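Local structure of uncharacterized protein (Xanthomonas campestris pv. campestris, 3HIU) at residues 16-19 / 20-23; 39-42 / 43-46; 143-146 / 147-150. The protein is of unknown function but folds as a ferritin-like bundle of long helices, a DUF892 family member with a sodium ion bound in its interior. All coordinates share one frame; numbering follows the deposited sequence.

Interaction 1 of 3, residues 16-19 / 20-23; sequences AMEK and EAET
Ala16 receives the amide of Glu20 on its carbonyl, Glu20 N to Ala16 O 3.1 Å, the first of four successive i-to-i+4 bonds that keep residues 16-23 a regular helix. At the next position Met17 O takes Ala21 N at 2.8 Å. The CB of Ala21 rests against that same carbonyl, 3.4 Å from Met17 O, while the selenomethionine side chain heads off the other way. Glu18 O accepts Glu22 N at 2.9 Å, continuing the same pattern. The Glu18 side chain folds at chi2 (-62°) and comes within about 3 Å of a bound sodium ion; Glu107 of helix 94-120 lies close to the Glu18 carboxylate. Lys19 closes the run of backbone bonds by taking Thr23 N on its carbonyl. Its side chain bends at chi2 (-75°) and brings NZ to 4.3 Å from Glu22 OE1, too far for a salt bridge. A water fills the gap, accepting from Lys19 NZ at 2.9 Å and donating to Glu22 OE1 at 2.7 Å. All of this lies on helix 2-28: Met17, Glu20 and Ala21 pack on Phe103 of helix 94-120, whereas Glu18 and Glu22 lean on Thr49 of helix 36-62.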
loop_
_atom_site.group_PDB
_atom_site.type_symbol
_atom_site.label_atom_id
_atom_site.label_comp_id
_atom_site.label_asym_id
_atom_site.label_seq_id
_atom_site.Cartn_x
_atom_site.Cartn_y
_atom_site.Cartn_z
ATOM N N ALA B 16 16.193 -3.502 0.128
ATOM C CA ALA B 16 16.164 -2.251 -0.603
ATOM C C ALA B 16 14.869 -1.518 -0.302
ATOM O O ALA B 16 14.821 -0.294 -0.271
ATOM C CB ALA B 16 16.288 -2.522 -2.083
HETATM N N MSE B 17 13.814 -2.285 -0.086
HETATM C CA MSE B 17 12.532 -1.726 0.294
HETATM C C MSE B 17 12.644 -1.032 1.661
HETATM O O MSE B 17 12.075 0.040 1.881
HETATM C CB MSE B 17 11.504 -2.853 0.317
HETATM C CG MSE B 17 10.080 -2.417 0.478
HETATM SE SE MSE B 17 9.000 -3.995 0.844
HETATM C CE MSE B 17 9.592 -5.101 -0.652
ATOM N N GLU B 18 13.387 -1.648 2.572
ATOM C CA GLU B 18 13.588 -1.105 3.912
ATOM C C GLU B 18 14.441 0.143 3.892
ATOM O O GLU B 18 14.340 0.986 4.781
ATOM C CB GLU B 18 14.252 -2.140 4.824
ATOM C CG GLU B 18 13.403 -3.361 5.095
ATOM C CD GLU B 18 12.119 -3.016 5.801
ATOM O OE1 GLU B 18 11.990 -1.875 6.296
ATOM O OE2 GLU B 18 11.233 -3.892 5.866
ATOM N N LYS B 19 15.288 0.287 2.918
ATOM C CA LYS B 19 16.118 1.481 2.786
ATOM C C LYS B 19 15.280 2.637 2.230
ATOM O O LYS B 19 15.461 3.793 2.621
ATOM C CB LYS B 19 17.331 1.204 1.891
ATOM C CG LYS B 19 18.219 0.044 2.364
ATOM C CD LYS B 19 19.074 0.446 3.557
ATOM C CE LYS B 19 19.425 -0.747 4.432
ATOM N NZ LYS B 19 20.040 -0.313 5.724
ATOM N N GLU B 20 14.357 2.314 1.324
ATOM C CA GLU B 20 13.412 3.289 0.785
ATOM C C GLU B 20 12.400 3.692 1.854
ATOM O O GLU B 20 11.993 4.855 1.944
ATOM C CB GLU B 20 12.686 2.708 -0.431
ATOM C CG GLU B 20 11.472 3.513 -0.876
ATOM C CD GLU B 20 10.595 2.767 -1.872
ATOM O OE1 GLU B 20 10.670 1.516 -1.928
ATOM O OE2 GLU B 20 9.823 3.438 -2.594
ATOM N N ALA B 21 11.989 2.721 2.659
ATOM C CA ALA B 21 11.090 3.003 3.763
ATOM C C ALA B 21 11.791 3.943 4.736
ATOM O O ALA B 21 11.226 4.963 5.142
ATOM C CB ALA B 21 10.663 1.704 4.468
ATOM N N GLU B 22 13.033 3.607 5.089
ATOM C CA GLU B 22 13.793 4.383 6.073
ATOM C C GLU B 22 13.998 5.839 5.658
ATOM O O GLU B 22 13.981 6.743 6.501
ATOM C CB GLU B 22 15.139 3.723 6.373
ATOM C CG GLU B 22 16.103 4.635 7.110
ATOM C CD GLU B 22 17.489 4.035 7.245
ATOM O OE1 GLU B 22 17.593 2.790 7.339
ATOM O OE2 GLU B 22 18.472 4.812 7.256
ATOM N N THR B 23 14.180 6.069 4.362
ATOM C CA THR B 23 14.321 7.431 3.862
ATOM C C THR B 23 12.975 8.153 3.707
ATOM O O THR B 23 12.886 9.362 3.938
ATOM C CB THR B 23 15.109 7.472 2.546
ATOM O OG1 THR B 23 16.485 7.178 2.817
ATOM C CG2 THR B 23 15.005 8.853 1.903
HETATM O O HOH W 1 17.298 0.269 6.552
#

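Interaction 2 of 3, residues 39-42 / 43-46; sequences KRRI and EQHV. With EDO (1,2-ethanediol), chain N.
Lys39 to Val46 form just over two continuous turns of helix, pinned at the start by the bond from Glu43 N to Lys39 O and at the end by Val46 N to Ile42 O, 2.8 Å, with a weak link from Gln44 N to Arg40 O between them. On one side Lys39 and Glu43 cross, and Lys39 CG lies 3.4 Å from Glu43 OE2. The lysine runs out fully extended from a chi1 of 174°, which takes its ammonium past the carboxylate. A molecule of 1,2-ethanediol, probably from the crystallisation liquor, joins the two ends: Lys39 NZ donates to its O2 at 2.8 Å, and its O1 donates to Glu43 OE1 at the same 2.8 Å. Arg41 turns along the helix instead. Its chain is nearly eclipsed at chi2 (-13°), an unusual bend that carries the guanidinium forward along the next turn, where NH1 comes 3.2 Å from Gln44 CG. The Gln44 amide lies over one guanidinium face, offset toward the rim, with the two planes 34° apart. The polar ends meet on Glu48: one carboxylate oxygen takes Arg41 NH1 in a salt bridge and His45 ND1 in a hydrogen bond, and the other takes Gln44 NE2. His45 NE2 is hydrogen-bonded to Glu137, so the ring is held at both nitrogens and its rotation is fixed; the His45 side chain comes within about 3 Å of the sodium ion. A histidine and a glutamate, His45 and Glu18, close to a cation between long helices recall the metal centre of ferritin-like bundles, which in many relatives holds two irons; here the modelled ion is sodium, and any such role remains an inference.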
loop_
_atom_site.group_PDB
_atom_site.type_symbol
_atom_site.label_atom_id
_atom_site.label_comp_id
_atom_site.label_asym_id
_atom_site.label_seq_id
_atom_site.Cartn_x
_atom_site.Cartn_y
_atom_site.Cartn_z
ATOM N N LYS B 39 4.449 12.195 14.479
ATOM C CA LYS B 39 5.882 12.408 14.333
ATOM C C LYS B 39 6.681 11.504 15.265
ATOM O O LYS B 39 7.641 10.843 14.844
ATOM C CB LYS B 39 6.214 13.883 14.598
ATOM C CG LYS B 39 7.691 14.228 14.616
ATOM C CD LYS B 39 7.883 15.692 14.972
ATOM C CE LYS B 39 9.173 16.241 14.385
ATOM N NZ LYS B 39 9.253 17.719 14.544
ATOM N N ARG B 40 6.282 11.486 16.533
ATOM C CA ARG B 40 6.897 10.627 17.533
ATOM C C ARG B 40 6.923 9.177 17.027
ATOM O O ARG B 40 7.913 8.461 17.206
ATOM C CB ARG B 40 6.111 10.709 18.849
ATOM C CG ARG B 40 6.852 10.196 20.078
ATOM C CD ARG B 40 5.944 9.391 21.027
ATOM N NE ARG B 40 4.913 10.194 21.687
ATOM C CZ ARG B 40 4.319 9.844 22.825
ATOM N NH1 ARG B 40 4.666 8.715 23.433
ATOM N NH2 ARG B 40 3.391 10.626 23.364
ATOM N N ARG B 41 5.833 8.749 16.390
ATOM C CA ARG B 41 5.717 7.367 15.937
ATOM C C ARG B 41 6.686 7.056 14.790
ATOM O O ARG B 41 7.439 6.085 14.827
ATOM C CB ARG B 41 4.274 7.047 15.520
ATOM C CG ARG B 41 3.897 5.581 15.745
ATOM C CD ARG B 41 5.145 4.748 16.033
ATOM N NE ARG B 41 4.965 3.311 15.833
ATOM C CZ ARG B 41 5.966 2.460 15.619
ATOM N NH1 ARG B 41 7.218 2.895 15.568
ATOM N NH2 ARG B 41 5.718 1.172 15.447
ATOM N N ILE B 42 6.662 7.889 13.765
ATOM C CA ILE B 42 7.507 7.667 12.612
ATOM C C ILE B 42 8.988 7.598 13.009
ATOM O O ILE B 42 9.732 6.750 12.511
ATOM C CB ILE B 42 7.263 8.748 11.568
ATOM C CG1 ILE B 42 5.793 8.733 11.161
ATOM C CG2 ILE B 42 8.149 8.528 10.365
ATOM C CD1 ILE B 42 5.414 7.502 10.372
ATOM N N GLU B 43 9.405 8.479 13.918
ATOM C CA GLU B 43 10.793 8.497 14.411
ATOM C C GLU B 43 11.204 7.133 14.973
ATOM O O GLU B 43 12.271 6.608 14.654
ATOM C CB GLU B 43 10.989 9.600 15.471
ATOM C CG GLU B 43 11.267 10.993 14.894
ATOM C CD GLU B 43 10.993 12.156 15.871
ATOM O OE1 GLU B 43 10.860 11.943 17.102
ATOM O OE2 GLU B 43 10.913 13.306 15.388
ATOM N N GLN B 44 10.333 6.567 15.802
ATOM C CA GLN B 44 10.534 5.243 16.377
ATOM C C GLN B 44 10.624 4.166 15.307
ATOM O O GLN B 44 11.328 3.168 15.484
ATOM C CB GLN B 44 9.388 4.916 17.329
ATOM C CG GLN B 44 9.388 3.491 17.858
ATOM C CD GLN B 44 8.162 3.204 18.706
ATOM O OE1 GLN B 44 7.368 4.104 18.991
ATOM N NE2 GLN B 44 7.999 1.949 19.111
ATOM N N HIS B 45 9.903 4.353 14.205
ATOM C CA HIS B 45 9.926 3.360 13.132
ATOM C C HIS B 45 11.112 3.535 12.182
ATOM O O HIS B 45 11.517 2.582 11.509
ATOM C CB HIS B 45 8.602 3.320 12.360
ATOM C CG HIS B 45 8.381 2.040 11.605
ATOM N ND1 HIS B 45 8.773 0.812 12.091
ATOM C CD2 HIS B 45 7.789 1.797 10.412
ATOM C CE1 HIS B 45 8.445 -0.130 11.226
ATOM N NE2 HIS B 45 7.847 0.442 10.196
ATOM N N VAL B 46 11.674 4.740 12.133
ATOM C CA VAL B 46 12.914 4.942 11.384
ATOM C C VAL B 46 14.036 4.112 12.004
ATOM O O VAL B 46 14.897 3.594 11.294
ATOM C CB VAL B 46 13.327 6.427 11.288
ATOM C CG1 VAL B 46 14.773 6.551 10.815
ATOM C CG2 VAL B 46 12.405 7.166 10.338
HETATM C C1 EDO N . 10.389 15.607 17.282
HETATM O O1 EDO N . 10.591 14.539 18.217
HETATM C C2 EDO N . 10.269 16.940 17.998
HETATM O O2 EDO N . 9.288 17.699 17.299
#

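Interaction 3 of 3, residues 143-146 / 147-150; sequences WLIE and HQEA
His147 lies flat over the indole of Trp143 in a face-to-face stack, its ring centroid 3.7 Å from that of the six-membered ring and the planes only 8° apart. Trp143 sends CG anti to its own nitrogen (chi1 -165°), while His147 carries its CG beside the backbone N (chi1 -66°); the two choices swing both rings to the same flank of the helix. The closest ring atoms are His147 CE1 and Trp143 CE2, 3.4 Å apart. The imidazole is also held through ND1, which donates to a lone pair of Trp143 O at 2.7 Å, the oxygen lying somewhat out of the ring plane. That bond fixes the rotation of the imidazole over the indole; the same oxygen also takes His147 N at 3.3 Å. Beyond His147 the helix kinks, and water bridges replace the direct bonds, one of them passing from Glu146 O to Ala150 N. Ile145 and Gln148 run side by side. Within helix 124-159, Trp143 and Leu144 pack on Leu38 of helix 36-62, Leu144 also meets Ser100 of helix 94-120, and the Gln148 amide hydrogen-bonds Arg112 and Ala109 of the second subunit.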
loop_
_atom_site.group_PDB
_atom_site.type_symbol
_atom_site.label_atom_id
_atom_site.label_comp_id
_atom_site.label_asym_id
_atom_site.label_seq_id
_atom_site.Cartn_x
_atom_site.Cartn_y
_atom_site.Cartn_z
ATOM N N TRP B 143 -1.166 1.628 13.492
ATOM C CA TRP B 143 -1.033 2.905 14.175
ATOM C C TRP B 143 -1.568 4.054 13.324
ATOM O O TRP B 143 -2.253 4.941 13.822
ATOM C CB TRP B 143 0.419 3.170 14.574
ATOM C CG TRP B 143 0.550 4.283 15.584
ATOM C CD1 TRP B 143 0.712 4.149 16.938
ATOM C CD2 TRP B 143 0.509 5.700 15.325
ATOM N NE1 TRP B 143 0.784 5.389 17.531
ATOM C CE2 TRP B 143 0.663 6.353 16.566
ATOM C CE3 TRP B 143 0.366 6.470 14.166
ATOM C CZ2 TRP B 143 0.673 7.748 16.677
ATOM C CZ3 TRP B 143 0.380 7.851 14.281
ATOM C CH2 TRP B 143 0.531 8.474 15.528
ATOM N N LEU B 144 -1.258 4.028 12.036
ATOM C CA LEU B 144 -1.605 5.135 11.154
ATOM C C LEU B 144 -3.098 5.216 10.829
ATOM O O LEU B 144 -3.670 6.308 10.808
ATOM C CB LEU B 144 -0.810 5.039 9.845
ATOM C CG LEU B 144 0.715 5.039 9.873
ATOM C CD1 LEU B 144 1.185 4.524 8.538
ATOM C CD2 LEU B 144 1.222 6.438 10.125
ATOM N N ILE B 145 -3.717 4.063 10.564
ATOM C CA ILE B 145 -5.099 4.034 10.064
ATOM C C ILE B 145 -6.117 4.245 11.182
ATOM O O ILE B 145 -7.302 4.502 10.935
ATOM C CB ILE B 145 -5.427 2.718 9.326
ATOM C CG1 ILE B 145 -6.504 2.942 8.246
ATOM C CG2 ILE B 145 -5.863 1.643 10.322
ATOM C CD1 ILE B 145 -6.024 3.703 7.007
ATOM N N GLU B 146 -5.649 4.121 12.416
ATOM C CA GLU B 146 -6.480 4.448 13.556
ATOM C C GLU B 146 -6.377 5.946 13.846
ATOM O O GLU B 146 -7.387 6.641 13.900
ATOM C CB GLU B 146 -6.104 3.578 14.756
ATOM C CG GLU B 146 -6.359 2.096 14.490
ATOM C CD GLU B 146 -6.072 1.208 15.686
ATOM O OE1 GLU B 146 -5.791 0.006 15.480
ATOM O OE2 GLU B 146 -6.128 1.710 16.830
ATOM N N HIS B 147 -5.153 6.445 13.982
ATOM C CA HIS B 147 -4.920 7.865 14.223
ATOM C C HIS B 147 -5.226 8.694 12.992
ATOM O O HIS B 147 -5.178 9.924 13.034
ATOM C CB HIS B 147 -3.467 8.099 14.634
ATOM C CG HIS B 147 -3.112 7.489 15.952
ATOM N ND1 HIS B 147 -2.932 6.133 16.121
ATOM C CD2 HIS B 147 -2.915 8.050 17.170
ATOM C CE1 HIS B 147 -2.639 5.885 17.384
ATOM N NE2 HIS B 147 -2.619 7.030 18.042
ATOM N N GLN B 148 -5.527 8.019 11.890
ATOM C CA GLN B 148 -5.678 8.702 10.620
ATOM C C GLN B 148 -6.787 9.732 10.722
ATOM O O GLN B 148 -6.592 10.921 10.477
ATOM C CB GLN B 148 -5.999 7.699 9.510
ATOM C CG GLN B 148 -5.741 8.254 8.115
ATOM C CD GLN B 148 -6.827 7.883 7.118
ATOM O OE1 GLN B 148 -7.772 7.158 7.446
ATOM N NE2 GLN B 148 -6.698 8.389 5.893
ATOM N N GLU B 149 -7.957 9.267 11.112
ATOM C CA GLU B 149 -9.132 10.114 11.092
ATOM C C GLU B 149 -8.928 11.448 11.823
ATOM O O GLU B 149 -9.368 12.489 11.334
ATOM C CB GLU B 149 -10.341 9.358 11.632
ATOM C CG GLU B 149 -11.658 9.890 11.119
ATOM C CD GLU B 149 -12.841 9.152 11.692
ATOM O OE1 GLU B 149 -12.657 8.009 12.155
ATOM O OE2 GLU B 149 -13.955 9.715 11.677
ATOM N N ALA B 150 -8.262 11.427 12.980
ATOM C CA ALA B 150 -8.038 12.664 13.747
ATOM C C ALA B 150 -7.138 13.616 12.975
ATOM O O ALA B 150 -7.377 14.829 12.944
ATOM C CB ALA B 150 -7.421 12.364 15.114
HETATM O O HOH W 2 -8.530 6.808 11.660
HETATM O O HOH W 3 -7.907 9.275 14.877
#

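Interactions 1 and 2 lie on consecutive helices and touch lightly, Glu22 O to Val46 CG2 4.2 Å, with their centres about 14 Å apart. Both reach the sodium ion, through Glu18 of the first and His45 of the second, each side chain about 3 Å from it; Thr49 and Gln52 of helix 36-62 are part of that site. Interaction 3 sits farther along the bundle, the side chain of Leu144 being about 10 Å from the ion. It meets interaction 2 where Arg41 CG packs 3.4 Å from Trp143 CD2, on the indole face opposite His147, sandwiching the ring. Interactions 1 and 3 do not touch; their nearest atoms are about 11 Å apart.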